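PDB 6MN3: aminoglycoside N(3)-acetyltransferase, AAC(3)-IVa from Escherichia coli, which probably confers resistance to 2-deoxystreptamine antibiotics such as gentamicin and apramycin by transferring an acetyl group from acetyl-CoA to their N3 amine. Local coordinates for residues Arg34-Leu39 against Leu44-Ala49. Sequence-based numbering, arbitrary orientation.
Sequences RSVRPL and LGLIEA
The short helix that carries V36 gives way at R37 to an extended run through a cis peptide bond before P38, and the chain then comes alongside helix 42-54, with the CA atoms of L39 and G45 7.4 Å apart. Both segments belong to a beta-alpha-beta crossover of the Antibiotic_NAT fold: helix 33-36, a loop and helix 42-54 link the parallel, neighbouring strands 26-31 and 59-63 of the mixed sheet, away from the zinc site. The contact is small and wholly apolar: L46 reaches from the helix toward V36 and L39, and all three are buried. L46 swings CG away from its own amide (chi1 176°), which carries its CD2 methyl out to V36, while its CB, close to the helix, is what L39 meets. Beta-branched V36 suits its place because CG1 and CG2 both face CD2 of L46 at 4.4 Å, a loose approach. G45 suits the point of nearest backbone approach because it adds no side chain on the face turned to L39. L39 also meets L12 of helix 9-19, and L46 meets V87 of helix 86-91, so both helices border the contact. V36 additionally packs on A216 of strand 216-222. A leucine serves at 39 because its branched end can reach over from the loop; the two leucine side chains cross at a slant, CD1 of L39 resting 3.8 Å from CB of L46.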
# COMPACT_ATOMS: atom_id res chain seq x y z
N ARG A 34 -9.34 -8.06 9.56
CA ARG A 34 -9.78 -8.16 10.94
C ARG A 34 -10.49 -6.90 11.40
O ARG A 34 -11.42 -6.97 12.22
CB ARG A 34 -8.58 -8.45 11.85
CG ARG A 34 -7.92 -9.79 11.61
CD ARG A 34 -6.84 -10.06 12.65
NE ARG A 34 -5.74 -9.11 12.55
CZ ARG A 34 -5.03 -8.67 13.59
NH1 ARG A 34 -5.31 -9.10 14.81
NH2 ARG A 34 -4.04 -7.81 13.40
N SER A 35 -10.09 -5.74 10.88
CA SER A 35 -10.74 -4.49 11.26
C SER A 35 -12.10 -4.34 10.58
O SER A 35 -13.03 -3.78 11.18
CB SER A 35 -9.84 -3.31 10.91
OG SER A 35 -10.38 -2.10 11.38
N VAL A 36 -12.23 -4.82 9.35
CA VAL A 36 -13.48 -4.64 8.61
C VAL A 36 -14.52 -5.66 9.05
O VAL A 36 -15.71 -5.35 9.16
CB VAL A 36 -13.21 -4.72 7.10
CG1 VAL A 36 -14.48 -4.45 6.32
CG2 VAL A 36 -12.12 -3.74 6.71
N ARG A 37 -14.08 -6.90 9.31
CA ARG A 37 -14.90 -8.03 9.72
C ARG A 37 -15.79 -7.65 10.90
O ARG A 37 -15.40 -6.82 11.73
CB ARG A 37 -13.98 -9.21 10.06
CG ARG A 37 -14.50 -10.21 11.08
CD ARG A 37 -13.63 -11.46 11.12
NE ARG A 37 -12.46 -11.28 11.97
CZ ARG A 37 -11.66 -12.26 12.35
NH1 ARG A 37 -11.89 -13.51 11.96
NH2 ARG A 37 -10.62 -12.01 13.13
N PRO A 38 -17.01 -8.22 11.02
CA PRO A 38 -17.60 -9.20 10.10
C PRO A 38 -18.42 -8.61 8.95
O PRO A 38 -19.09 -7.59 9.11
CB PRO A 38 -18.49 -10.03 11.02
CG PRO A 38 -18.91 -9.08 12.08
CD PRO A 38 -17.76 -8.13 12.28
N LEU A 39 -18.35 -9.28 7.80
CA LEU A 39 -19.16 -8.96 6.64
C LEU A 39 -19.85 -10.22 6.15
O LEU A 39 -19.35 -11.34 6.35
CB LEU A 39 -18.33 -8.37 5.50
CG LEU A 39 -17.18 -7.45 5.85
CD1 LEU A 39 -16.25 -7.30 4.66
CD2 LEU A 39 -17.72 -6.10 6.29
N LEU A 44 -13.93 -11.95 -0.03
CA LEU A 44 -14.40 -11.80 -1.41
C LEU A 44 -15.51 -10.78 -1.50
O LEU A 44 -15.59 -10.02 -2.48
CB LEU A 44 -14.88 -13.14 -1.97
CG LEU A 44 -14.03 -14.38 -1.71
CD1 LEU A 44 -14.87 -15.65 -1.90
CD2 LEU A 44 -12.84 -14.34 -2.65
N GLY A 45 -16.40 -10.75 -0.51
CA GLY A 45 -17.44 -9.74 -0.50
C GLY A 45 -16.88 -8.33 -0.41
O GLY A 45 -17.40 -7.41 -1.04
N LEU A 46 -15.82 -8.15 0.37
CA LEU A 46 -15.16 -6.85 0.43
C LEU A 46 -14.52 -6.50 -0.90
O LEU A 46 -14.58 -5.35 -1.35
CB LEU A 46 -14.12 -6.84 1.55
CG LEU A 46 -13.28 -5.56 1.66
CD1 LEU A 46 -14.18 -4.36 1.90
CD2 LEU A 46 -12.25 -5.70 2.76
N ILE A 47 -13.90 -7.49 -1.56
CA ILE A 47 -13.31 -7.25 -2.87
C ILE A 47 -14.39 -6.91 -3.89
O ILE A 47 -14.25 -5.97 -4.68
CB ILE A 47 -12.47 -8.46 -3.31
CG1 ILE A 47 -11.23 -8.59 -2.43
CG2 ILE A 47 -12.08 -8.35 -4.77
CD1 ILE A 47 -10.60 -9.97 -2.47
N GLU A 48 -15.49 -7.66 -3.89
CA GLU A 48 -16.58 -7.38 -4.81
C GLU A 48 -17.17 -5.99 -4.57
O GLU A 48 -17.56 -5.30 -5.52
CB GLU A 48 -17.67 -8.45 -4.69
CG GLU A 48 -17.42 -9.70 -5.51
CD GLU A 48 -18.47 -10.77 -5.27
OE1 GLU A 48 -19.47 -10.49 -4.58
OE2 GLU A 48 -18.28 -11.91 -5.77
N ALA A 49 -17.23 -5.57 -3.31
CA ALA A 49 -17.71 -4.23 -3.00
C ALA A 49 -16.75 -3.17 -3.54
O ALA A 49 -17.18 -2.16 -4.11
CB ALA A 49 -17.90 -4.06 -1.50